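Local coordinates for secreted protein (Streptomyces lividans TK24, PDB 5LXZ) that binds copper and is probably a metalloradical oxidase of the galactose oxidase-like AA5 family, at residues A214-D219 and V373-L378; F227-D230 and K235-K238; P359-K364 and K576-S581; G515-A520 and G525-R530. The protein carries 1 engineered substitution. All blocks are in the same frame, centred on the assembly; numbering follows the deposited sequence.

Contact 1: A214-D219 and V373-L378. With EDO (1,2-ethanediol), chain J.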
loop_
_atom_site.group_PDB
_atom_site.type_symbol
_atom_site.label_atom_id
_atom_site.label_comp_id
_atom_site.label_asym_id
_atom_site.label_seq_id
_atom_site.Cartn_x
_atom_site.Cartn_y
_atom_site.Cartn_z
ATOM N N ALA A 214 8.839 -19.615 -5.748
ATOM C CA ALA A 214 7.511 -20.111 -5.917
ATOM C C ALA A 214 7.171 -20.129 -7.417
ATOM O O ALA A 214 8.067 -20.304 -8.220
ATOM C CB ALA A 214 6.536 -19.318 -5.025
ATOM N N LEU A 215 5.903 -20.012 -7.766
ATOM C CA LEU A 215 5.484 -20.171 -9.137
ATOM C C LEU A 215 5.229 -18.912 -9.916
ATOM O O LEU A 215 5.198 -18.954 -11.165
ATOM C CB LEU A 215 4.253 -21.074 -9.150
ATOM C CG LEU A 215 4.543 -22.498 -8.698
ATOM C CD1 LEU A 215 3.261 -23.311 -8.696
ATOM C CD2 LEU A 215 5.624 -23.162 -9.534
ATOM N N ASP A 216 5.022 -17.785 -9.246
ATOM C CA ASP A 216 4.888 -16.498 -9.912
ATOM C C ASP A 216 6.242 -15.795 -9.782
ATOM O O ASP A 216 6.496 -15.061 -8.819
ATOM C CB ASP A 216 3.725 -15.723 -9.273
ATOM C CG ASP A 216 3.413 -14.444 -9.955
ATOM O OD1 ASP A 216 3.939 -14.165 -11.070
ATOM O OD2 ASP A 216 2.651 -13.660 -9.331
ATOM N N LYS A 217 7.124 -16.077 -10.746
ATOM C CA LYS A 217 8.568 -15.838 -10.654
ATOM C C LYS A 217 8.991 -14.583 -11.382
ATOM O O LYS A 217 8.802 -14.482 -12.601
ATOM C CB LYS A 217 9.326 -16.993 -11.308
ATOM C CG LYS A 217 8.889 -18.353 -10.882
ATOM C CD LYS A 217 9.672 -19.426 -11.622
ATOM C CE LYS A 217 9.184 -20.786 -11.246
ATOM N NZ LYS A 217 9.708 -21.805 -12.227
ATOM N N LYS A 218 9.657 -13.688 -10.663
ATOM C CA LYS A 218 9.985 -12.361 -11.179
ATOM C C LYS A 218 11.392 -11.942 -10.693
ATOM O O LYS A 218 11.817 -12.388 -9.622
ATOM C CB LYS A 218 8.935 -11.388 -10.665
ATOM C CG LYS A 218 8.182 -10.673 -11.776
ATOM N N ASP A 219 12.116 -11.178 -11.531
ATOM C CA ASP A 219 13.426 -10.541 -11.201
ATOM C C ASP A 219 13.101 -9.055 -11.002
ATOM O O ASP A 219 13.207 -8.255 -11.928
ATOM C CB ASP A 219 14.428 -10.771 -12.341
ATOM C CG ASP A 219 15.791 -10.101 -12.105
ATOM O OD1 ASP A 219 16.062 -9.651 -10.963
ATOM O OD2 ASP A 219 16.589 -10.021 -13.082
ATOM N N VAL A 373 1.824 -15.986 3.719
ATOM C CA VAL A 373 3.006 -15.423 3.110
ATOM C C VAL A 373 3.181 -15.934 1.653
ATOM O O VAL A 373 2.899 -17.102 1.327
ATOM C CB VAL A 373 4.284 -15.695 3.927
ATOM C CG1 VAL A 373 4.234 -14.947 5.243
ATOM C CG2 VAL A 373 4.528 -17.190 4.113
ATOM N N GLY A 374 3.675 -15.049 0.794
ATOM C CA GLY A 374 3.941 -15.397 -0.592
ATOM C C GLY A 374 2.703 -15.850 -1.306
ATOM O O GLY A 374 1.689 -15.146 -1.274
ATOM N N GLU A 375 2.767 -17.027 -1.921
ATOM C CA GLU A 375 1.696 -17.525 -2.777
ATOM C C GLU A 375 0.784 -18.480 -2.057
ATOM O O GLU A 375 0.076 -19.295 -2.685
ATOM C CB GLU A 375 2.290 -18.125 -4.066
ATOM C CG GLU A 375 3.069 -17.098 -4.828
ATOM C CD GLU A 375 3.866 -17.603 -6.024
ATOM O OE1 GLU A 375 3.640 -18.758 -6.434
ATOM O OE2 GLU A 375 4.767 -16.840 -6.427
ATOM N N SER A 376 0.768 -18.385 -0.744
ATOM C CA SER A 376 -0.054 -19.231 0.088
ATOM C C SER A 376 -1.512 -19.220 -0.302
ATOM O O SER A 376 -2.081 -18.178 -0.726
ATOM C CB SER A 376 0.045 -18.735 1.511
ATOM O OG SER A 376 -0.778 -19.415 2.438
ATOM N N LYS A 377 -2.154 -20.377 -0.108
ATOM C CA LYS A 377 -3.612 -20.480 -0.232
ATOM C C LYS A 377 -4.381 -19.983 0.962
ATOM O O LYS A 377 -5.613 -19.908 0.923
ATOM C CB LYS A 377 -4.027 -21.942 -0.518
ATOM C CG LYS A 377 -3.546 -22.427 -1.833
ATOM C CD LYS A 377 -4.334 -23.633 -2.328
ATOM C CE LYS A 377 -4.153 -23.772 -3.820
ATOM N NZ LYS A 377 -4.736 -22.614 -4.540
ATOM N N LEU A 378 -3.720 -19.697 2.071
ATOM C CA LEU A 378 -4.421 -19.203 3.232
ATOM C C LEU A 378 -4.964 -17.788 2.968
ATOM O O LEU A 378 -4.271 -16.968 2.398
ATOM C CB LEU A 378 -3.484 -19.135 4.435
ATOM C CG LEU A 378 -2.833 -20.418 4.949
ATOM C CD1 LEU A 378 -1.855 -20.056 6.074
ATOM C CD2 LEU A 378 -3.945 -21.327 5.451
HETATM C C1 EDO J . 1.336 -19.063 -8.256
HETATM O O1 EDO J . 1.491 -19.626 -6.938
HETATM C C2 EDO J . 0.692 -20.170 -9.090
HETATM O O2 EDO J . -0.641 -20.286 -8.678
#

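Contact 2: F227-D230 and K235-K238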
loop_
_atom_site.group_PDB
_atom_site.type_symbol
_atom_site.label_atom_id
_atom_site.label_comp_id
_atom_site.label_asym_id
_atom_site.label_seq_id
_atom_site.Cartn_x
_atom_site.Cartn_y
_atom_site.Cartn_z
ATOM N N PHE A 227 10.174 12.168 -6.755
ATOM C CA PHE A 227 9.567 13.332 -7.378
ATOM C C PHE A 227 8.530 13.910 -6.426
ATOM O O PHE A 227 8.023 13.210 -5.561
ATOM C CB PHE A 227 8.810 12.918 -8.654
ATOM C CG PHE A 227 9.658 12.249 -9.681
ATOM C CD1 PHE A 227 9.926 10.893 -9.615
ATOM C CD2 PHE A 227 10.296 13.015 -10.654
ATOM C CE1 PHE A 227 10.752 10.281 -10.547
ATOM C CE2 PHE A 227 11.153 12.397 -11.563
ATOM C CZ PHE A 227 11.359 11.053 -11.519
ATOM N N GLU A 228 8.199 15.173 -6.602
ATOM C CA GLU A 228 6.984 15.714 -6.054
ATOM C C GLU A 228 6.009 15.905 -7.199
ATOM O O GLU A 228 6.341 16.563 -8.171
ATOM C CB GLU A 228 7.221 17.001 -5.320
ATOM C CG GLU A 228 8.019 16.852 -4.031
ATOM C CD GLU A 228 8.151 18.157 -3.258
ATOM O OE1 GLU A 228 7.385 19.123 -3.548
ATOM O OE2 GLU A 228 8.992 18.246 -2.339
ATOM N N PHE A 229 4.812 15.337 -7.128
ATOM C CA PHE A 229 3.818 15.617 -8.148
ATOM C C PHE A 229 3.097 16.882 -7.711
ATOM O O PHE A 229 2.507 16.924 -6.624
ATOM C CB PHE A 229 2.797 14.492 -8.321
ATOM C CG PHE A 229 1.865 14.756 -9.450
ATOM C CD1 PHE A 229 2.302 14.501 -10.764
ATOM C CD2 PHE A 229 0.619 15.376 -9.266
ATOM C CE1 PHE A 229 1.484 14.770 -11.847
ATOM C CE2 PHE A 229 -0.179 15.660 -10.386
ATOM C CZ PHE A 229 0.252 15.343 -11.653
ATOM N N ASP A 230 3.135 17.905 -8.559
ATOM C CA ASP A 230 2.504 19.182 -8.286
ATOM C C ASP A 230 1.114 19.165 -8.934
ATOM O O ASP A 230 1.008 19.118 -10.169
ATOM C CB ASP A 230 3.410 20.284 -8.865
ATOM C CG ASP A 230 2.845 21.672 -8.702
ATOM O OD1 ASP A 230 1.632 21.846 -8.613
ATOM O OD2 ASP A 230 3.680 22.609 -8.701
ATOM N N LYS A 235 2.382 18.069 -13.028
ATOM C CA LYS A 235 3.611 17.469 -13.486
ATOM C C LYS A 235 4.445 16.905 -12.343
ATOM O O LYS A 235 4.316 17.334 -11.179
ATOM C CB LYS A 235 4.420 18.460 -14.342
ATOM C CG LYS A 235 4.979 19.656 -13.664
ATOM C CD LYS A 235 5.788 20.469 -14.700
ATOM C CE LYS A 235 5.640 21.964 -14.545
ATOM N NZ LYS A 235 6.257 22.421 -13.281
ATOM N N TYR A 236 5.276 15.934 -12.667
ATOM C CA TYR A 236 6.240 15.397 -11.729
ATOM C C TYR A 236 7.461 16.309 -11.700
ATOM O O TYR A 236 8.009 16.639 -12.771
ATOM C CB TYR A 236 6.689 14.010 -12.146
ATOM C CG TYR A 236 5.615 12.965 -12.085
ATOM C CD1 TYR A 236 5.332 12.295 -10.897
ATOM C CD2 TYR A 236 4.945 12.564 -13.231
ATOM C CE1 TYR A 236 4.382 11.307 -10.864
ATOM C CE2 TYR A 236 4.023 11.539 -13.214
ATOM C CZ TYR A 236 3.749 10.914 -12.009
ATOM O OH TYR A 236 2.799 9.893 -11.934
ATOM N N ILE A 237 7.869 16.715 -10.515
ATOM C CA ILE A 237 9.057 17.569 -10.346
ATOM C C ILE A 237 10.153 16.742 -9.671
ATOM O O ILE A 237 9.963 16.236 -8.551
ATOM C CB ILE A 237 8.732 18.798 -9.510
ATOM C CG1 ILE A 237 7.562 19.583 -10.125
ATOM C CG2 ILE A 237 10.013 19.655 -9.377
ATOM C CD1 ILE A 237 7.169 20.804 -9.356
ATOM N N LYS A 238 11.298 16.588 -10.315
ATOM C CA LYS A 238 12.365 15.796 -9.772
ATOM C C LYS A 238 12.916 16.457 -8.504
ATOM O O LYS A 238 13.117 17.681 -8.470
ATOM C CB LYS A 238 13.505 15.675 -10.796
ATOM C CG LYS A 238 14.631 14.757 -10.362
ATOM C CD LYS A 238 15.522 14.398 -11.555
ATOM C CE LYS A 238 16.419 13.211 -11.279
ATOM N NZ LYS A 238 17.452 13.501 -10.253
HETATM O O HOH W 1 5.686 23.285 -10.710
#

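Contact 3: P359-K364 and K576-S581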
loop_
_atom_site.group_PDB
_atom_site.type_symbol
_atom_site.label_atom_id
_atom_site.label_comp_id
_atom_site.label_asym_id
_atom_site.label_seq_id
_atom_site.Cartn_x
_atom_site.Cartn_y
_atom_site.Cartn_z
ATOM N N PRO A 359 -13.763 8.402 14.133
ATOM C CA PRO A 359 -12.851 9.518 13.964
ATOM C C PRO A 359 -11.450 9.170 14.408
ATOM O O PRO A 359 -11.259 8.416 15.363
ATOM C CB PRO A 359 -13.445 10.585 14.883
ATOM C CG PRO A 359 -14.037 9.792 16.005
ATOM C CD PRO A 359 -14.543 8.505 15.394
ATOM N N ALA A 360 -10.464 9.780 13.750
ATOM C CA ALA A 360 -9.065 9.529 14.023
ATOM C C ALA A 360 -8.643 9.828 15.444
ATOM O O ALA A 360 -7.698 9.245 15.944
ATOM C CB ALA A 360 -8.195 10.298 13.058
ATOM N N GLN A 361 -9.373 10.719 16.104
ATOM C CA GLN A 361 -9.115 10.970 17.511
ATOM C C GLN A 361 -9.068 9.699 18.363
ATOM O O GLN A 361 -8.340 9.665 19.358
ATOM C CB GLN A 361 -10.199 11.888 18.098
ATOM C CG GLN A 361 -9.988 13.337 17.726
ATOM C CD GLN A 361 -10.723 13.801 16.471
ATOM O OE1 GLN A 361 -11.071 13.021 15.571
ATOM N NE2 GLN A 361 -11.019 15.109 16.432
ATOM N N ASP A 362 -9.885 8.708 18.012
ATOM C CA ASP A 362 -10.016 7.521 18.870
ATOM C C ASP A 362 -8.828 6.579 18.787
ATOM O O ASP A 362 -8.681 5.717 19.648
ATOM C CB ASP A 362 -11.309 6.805 18.547
ATOM C CG ASP A 362 -12.550 7.628 18.905
ATOM O OD1 ASP A 362 -12.462 8.706 19.546
ATOM O OD2 ASP A 362 -13.627 7.187 18.490
ATOM N N GLU A 363 -7.978 6.705 17.759
ATOM C CA GLU A 363 -6.767 5.861 17.613
ATOM C C GLU A 363 -7.103 4.390 17.591
ATOM O O GLU A 363 -6.359 3.572 18.131
ATOM C CB GLU A 363 -5.710 6.182 18.680
ATOM C CG GLU A 363 -5.378 7.656 18.770
ATOM C CD GLU A 363 -4.035 7.925 19.439
ATOM O OE1 GLU A 363 -2.955 7.698 18.792
ATOM O OE2 GLU A 363 -4.081 8.403 20.625
ATOM N N LYS A 364 -8.213 4.064 16.920
ATOM C CA LYS A 364 -8.574 2.685 16.689
ATOM C C LYS A 364 -8.248 2.285 15.258
ATOM O O LYS A 364 -8.684 2.940 14.309
ATOM C CB LYS A 364 -10.052 2.454 16.963
ATOM C CG LYS A 364 -10.427 2.584 18.427
ATOM C CD LYS A 364 -11.889 2.224 18.643
ATOM C CE LYS A 364 -12.332 2.466 20.068
ATOM N NZ LYS A 364 -13.652 1.802 20.283
ATOM N N LYS A 576 -0.409 18.366 15.608
ATOM C CA LYS A 576 0.132 18.010 14.313
ATOM C C LYS A 576 0.275 16.501 14.101
ATOM O O LYS A 576 0.365 16.056 12.975
ATOM C CB LYS A 576 1.492 18.716 14.170
ATOM C CG LYS A 576 2.152 18.659 12.812
ATOM C CD LYS A 576 3.414 19.567 12.786
ATOM C CE LYS A 576 4.283 19.312 11.587
ATOM N NZ LYS A 576 3.657 19.777 10.344
ATOM N N ASN A 577 0.294 15.742 15.174
ATOM C CA ASN A 577 0.304 14.290 15.024
ATOM C C ASN A 577 -1.059 13.755 14.635
ATOM O O ASN A 577 -1.134 12.621 14.180
ATOM C CB ASN A 577 0.769 13.590 16.278
ATOM C CG ASN A 577 2.207 13.900 16.660
ATOM O OD1 ASN A 577 2.998 14.279 15.812
ATOM N ND2 ASN A 577 2.531 13.770 17.939
ATOM N N LEU A 578 -2.131 14.478 14.911
ATOM C CA LEU A 578 -3.465 14.126 14.550
ATOM C C LEU A 578 -3.841 14.762 13.214
ATOM O O LEU A 578 -4.251 14.083 12.269
ATOM C CB LEU A 578 -4.433 14.601 15.657
ATOM C CG LEU A 578 -5.931 14.427 15.372
ATOM C CD1 LEU A 578 -6.303 12.953 15.156
ATOM C CD2 LEU A 578 -6.753 15.113 16.450
ATOM N N VAL A 579 -3.807 16.087 13.166
ATOM C CA VAL A 579 -4.151 16.857 11.993
ATOM C C VAL A 579 -2.840 17.196 11.303
ATOM O O VAL A 579 -2.259 18.244 11.527
ATOM C CB VAL A 579 -4.937 18.130 12.322
ATOM C CG1 VAL A 579 -5.455 18.724 11.050
ATOM C CG2 VAL A 579 -6.084 17.830 13.285
ATOM N N GLN A 580 -2.325 16.258 10.517
ATOM C CA GLN A 580 -1.078 16.478 9.757
ATOM C C GLN A 580 -1.305 17.705 8.847
ATOM O O GLN A 580 -2.399 17.870 8.291
ATOM C CB GLN A 580 -0.757 15.209 8.945
ATOM C CG GLN A 580 -0.486 14.008 9.855
ATOM C CD GLN A 580 -0.539 12.657 9.134
ATOM O OE1 GLN A 580 -1.436 12.390 8.335
ATOM N NE2 GLN A 580 0.450 11.810 9.396
ATOM N N SER A 581 -0.262 18.502 8.658
ATOM C CA SER A 581 -0.387 19.614 7.734
ATOM C C SER A 581 -0.620 19.099 6.310
ATOM O O SER A 581 -0.123 18.044 5.897
ATOM C CB SER A 581 0.876 20.402 7.767
ATOM O OG SER A 581 1.090 20.918 9.056
#

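Contact 4: G515-A520 and G525-R530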
loop_
_atom_site.group_PDB
_atom_site.type_symbol
_atom_site.label_atom_id
_atom_site.label_comp_id
_atom_site.label_asym_id
_atom_site.label_seq_id
_atom_site.Cartn_x
_atom_site.Cartn_y
_atom_site.Cartn_z
ATOM N N GLY A 515 -15.305 27.287 0.753
ATOM C CA GLY A 515 -13.940 26.822 0.430
ATOM C C GLY A 515 -13.444 27.289 -0.938
ATOM O O GLY A 515 -14.251 27.771 -1.754
ATOM N N PRO A 516 -12.142 27.173 -1.215
ATOM C CA PRO A 516 -11.154 26.606 -0.264
ATOM C C PRO A 516 -10.724 27.618 0.785
ATOM O O PRO A 516 -10.814 28.842 0.568
ATOM C CB PRO A 516 -9.985 26.214 -1.157
ATOM C CG PRO A 516 -10.039 27.220 -2.268
ATOM C CD PRO A 516 -11.513 27.475 -2.516
ATOM N N GLN A 517 -10.314 27.125 1.940
ATOM C CA GLN A 517 -9.934 27.991 3.041
ATOM C C GLN A 517 -8.711 27.384 3.647
ATOM O O GLN A 517 -8.529 26.165 3.590
ATOM C CB GLN A 517 -11.060 28.029 4.103
ATOM C CG GLN A 517 -11.929 29.248 4.044
ATOM C CD GLN A 517 -12.907 29.285 5.200
ATOM O OE1 GLN A 517 -12.496 29.362 6.375
ATOM N NE2 GLN A 517 -14.186 29.252 4.895
ATOM N N THR A 518 -7.873 28.215 4.214
ATOM C CA THR A 518 -6.845 27.761 5.147
ATOM C C THR A 518 -7.357 27.899 6.569
ATOM O O THR A 518 -7.860 28.970 6.965
ATOM C CB THR A 518 -5.574 28.587 4.969
ATOM O OG1 THR A 518 -5.122 28.397 3.622
ATOM C CG2 THR A 518 -4.488 28.178 5.915
ATOM N N ILE A 519 -7.317 26.818 7.339
ATOM C CA ILE A 519 -7.664 26.879 8.758
ATOM C C ILE A 519 -6.580 26.152 9.530
ATOM O O ILE A 519 -6.310 24.973 9.267
ATOM C CB ILE A 519 -9.036 26.250 9.097
ATOM C CG1 ILE A 519 -10.142 26.816 8.162
ATOM C CG2 ILE A 519 -9.387 26.472 10.580
ATOM C CD1 ILE A 519 -11.466 26.082 8.290
ATOM N N ALA A 520 -5.978 26.853 10.458
ATOM C CA ALA A 520 -4.902 26.301 11.290
ATOM C C ALA A 520 -5.464 25.427 12.378
ATOM O O ALA A 520 -6.586 25.593 12.820
ATOM C CB ALA A 520 -4.115 27.388 11.932
ATOM N N GLY A 525 -12.907 28.408 11.111
ATOM C CA GLY A 525 -13.332 28.983 9.835
ATOM C C GLY A 525 -14.829 28.856 9.706
ATOM O O GLY A 525 -15.453 28.007 10.337
ATOM N N THR A 526 -15.413 29.809 8.968
ATOM C CA THR A 526 -16.854 29.892 8.816
ATOM C C THR A 526 -17.202 29.642 7.355
ATOM O O THR A 526 -16.560 30.139 6.438
ATOM C CB THR A 526 -17.361 31.261 9.320
ATOM O OG1 THR A 526 -17.046 31.391 10.709
ATOM C CG2 THR A 526 -18.877 31.391 9.192
ATOM N N PHE A 527 -18.232 28.838 7.176
ATOM C CA PHE A 527 -18.741 28.393 5.902
ATOM C C PHE A 527 -20.219 28.759 5.838
ATOM O O PHE A 527 -20.849 29.006 6.860
ATOM C CB PHE A 527 -18.579 26.871 5.787
ATOM C CG PHE A 527 -17.156 26.428 5.735
ATOM C CD1 PHE A 527 -16.403 26.343 6.898
ATOM C CD2 PHE A 527 -16.551 26.142 4.500
ATOM C CE1 PHE A 527 -15.069 25.937 6.848
ATOM C CE2 PHE A 527 -15.218 25.745 4.447
ATOM C CZ PHE A 527 -14.493 25.643 5.631
ATOM N N THR A 528 -20.757 28.761 4.631
ATOM C CA THR A 528 -22.191 28.948 4.430
ATOM C C THR A 528 -22.874 27.631 4.164
ATOM O O THR A 528 -22.475 26.869 3.267
ATOM C CB THR A 528 -22.438 29.912 3.273
ATOM O OG1 THR A 528 -21.800 31.156 3.579
ATOM C CG2 THR A 528 -23.933 30.164 3.024
ATOM N N SER A 529 -23.928 27.373 4.920
ATOM C CA SER A 529 -24.819 26.277 4.614
ATOM C C SER A 529 -26.234 26.708 4.970
ATOM O O SER A 529 -26.499 26.969 6.136
ATOM C CB SER A 529 -24.480 25.034 5.426
ATOM O OG SER A 529 -25.412 24.008 5.149
ATOM N N ARG A 530 -27.108 26.775 3.978
ATOM C CA ARG A 530 -28.544 26.970 4.264
ATOM C C ARG A 530 -29.077 25.883 5.210
ATOM O O ARG A 530 -29.950 26.144 6.050
ATOM C CB ARG A 530 -29.338 27.021 2.963
ATOM C CG ARG A 530 -29.038 28.265 2.144
ATOM C CD ARG A 530 -29.840 28.283 0.847
ATOM N NE ARG A 530 -29.452 27.192 -0.058
ATOM C CZ ARG A 530 -28.424 27.213 -0.913
ATOM N NH1 ARG A 530 -27.624 28.273 -1.025
ATOM N NH2 ARG A 530 -28.185 26.145 -1.670
HETATM O O HOH W 2 -13.713 31.836 7.821
#

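Contact 1: A214-D219 and V373-L378
A type II' beta turn from Val373 to Ser376 carries Glu375, whose carboxylate is received by two successive backbone N-H groups, those of Leu215 and Asp216. The two carboxylate oxygens share the work. Leu215 N donates to Glu375 OE1 over 2.9 Å, and Asp216 N donates to Glu375 OE2 over 3.0 Å. Both donors arrive on the syn side and stand somewhat out of the carboxylate plane, by 19° and 29°. Asp216 N also makes a weak bond to Glu375 OE1. Beyond CG the glutamate is stretched out (chi2 172°), which lets it span from the turn to the other loop. The methyl CB of Ala214 lies 3.3 Å from Glu375 OE1, and Asp216 CB is 3.2 Å from Glu375 OE2, so carbon packs close around the acid. The turn itself is closed by Ser376 N bonding to Val373 O. Glu375 OE2 has a second partner in a salt bridge to Lys212. This lysine and the two N-H groups would probably keep the buried acid ionised. A molecule of 1,2-ethanediol, probably from the crystallisation liquor, lies beside Glu375 OE1 at a distance too short to be trusted. Asp216 turns its own carboxylate to Tyr427 and Arg428, and its side chain is about 9 Å from a bound copper ion. The segment 214-219 leads into strand 218-222, where Asp219 pairs by backbone with the copper ligand Glu101 on strand 91-102. The segment 373-378 lies in the loop joining strands 364-368 and 383-387 of a kelch-type propeller blade, tied here to the segment entering strand 218-222.

Contact 2: F227-D230 and K235-K238
Strands 226-230 and 235-238 form an antiparallel beta hairpin in which Phe229 faces Tyr236 and Glu228 faces Ile237. The pair Glu228 and Ile237 is hydrogen-bonded both ways. Glu228 N reaches Ile237 O at 2.8 Å, and Ile237 N returns to Glu228 O at the same length. Asp230 N gives a nearly straight bond to Lys235 O (2.9 Å, 170°), while the return bond is weak. Phe229 and Tyr236 make a T-shaped (edge-to-face) pair, with ring planes at 73°. Phe229 CD1 sits over the centre of the tyrosine ring, 3.8 Å from Tyr236 CD1. CG of Phe229 is anti to N (chi1 -175°), which carries the ring across toward strand 235-238, edge first. A lysine in its place would probably leave the tyrosine face without its aromatic mate and put a charge against Leu40 and Leu91. On the other side of the sheet Ile237 CD1 lies 3.8 Å from Asp230 CB. Asp230 OD1 is held by the N-H groups of Val232 and Ala233. A water joins Asp230 OD2 to Lys235 NZ. The hairpin is thus two-sided. Its aromatic side packs on strands 39-44 and 91-102, with Tyr236 OH bonded to Thr59. The opposite charges of Asp230 and Lys235 meet through water rather than directly.

Contact 3: P359-K364 and K576-S581
Leu578 meets Ala360 and Gln361 with its two methyl groups, one to each. CD1 of Leu578 lies 3.9 Å from Ala360 CB and comes equally close to the backbone N of Gln361. The other branch, Leu578 CD2, touches Gln361 CG, also at 3.9 Å. With CG anti to the backbone N (chi1 174°), the two methyls of Leu578 straddle the Ala360-Gln361 step. The contact between the two segments is purely apolar. The side chain of Gln361 touches mainly through CG. A bend at chi2 (93°) turns the polar atoms of the amide to other partners, NE2 to the backbone oxygen of Ala558. The next shell fixes the backbone of both partners. Ala360 and Gln361 belong to a short 3-10 turn that follows a cis peptide before Pro359. Asp362 N bonds to Pro359 O at 3.0 Å, and Glu363 N to Ala360 O at 3.1 Å. Gln361 O receives Lys389 NZ and Gln305 NE2. On the other segment Leu578 O accepts from Arg555. The 3-10 turn links strands 353-356 and 364-368 of a kelch-type propeller blade, which this contact joins to the early set domain. Leu578 lies in the loop between strands 567-571 and 582-590 of that domain. Ile557, on the nearby strand 556-564, touches Ala360, Gln361 and Val579, so this strand flanks both segments.

Contact 4: G515-A520 and G525-R530
The backbones of 515-520 and 525-530 do not pair, and their nearest CA atoms, those of Ile519 and Gly525, are 6.1 Å apart. Side chains fill the space between. The amide of Gln517 lies almost flat over the ring of Phe527, with planes 18° apart and NE2 above the ring centre. Gln517 NE2 is 3.7 Å from Phe527 CE2. The same NE2 donates to Thr526 O at 3.0 Å, coming from well above the carbonyl plane. It also bonds to Gly514 O. A water links Gln517 OE1 to Thr526 N, so both ends of the amide are held. Ile519 CD1 meets the edge of the ring, 3.9 Å from Phe527 CE1. It also lies 3.8 Å from Gly525 CA, where a CB would clash with both Ile519 and Gln517. An alanine in place of this phenylalanine is likely to open a gap beneath the Gln517 amide and leave Ile519 CD1 without its ring contact. The ring further packs on Val570, Met586 and Val601. The two outermost strands of the seven-stranded sheet, 517-518 and 524-528, are thus brought together by side chains and water, consistent with the immunoglobulin-like beta sandwich of early set domains.

Overall arrangement
The four contacts are spread over different parts of one chain. Contact 3 is buried and contact 1 partly so, with no exposed residue among those that touch. Contacts 2 and 4 include exposed residues, and contact 4 lies farthest from the chain's centre. Contacts 1 and 2 reach the same sheet through the consecutive strands 218-222 and 226-230, yet their centres are 34 Å apart. Contacts 3 and 4 both involve the early set domain and are closer, about 7 Å between nearest atoms. The chemistry differs accordingly: a buried carboxylate at contact 1, backbone pairing with aromatic packing at contact 2, methyl packing between loops at contact 3, and amide over ring at contact 4.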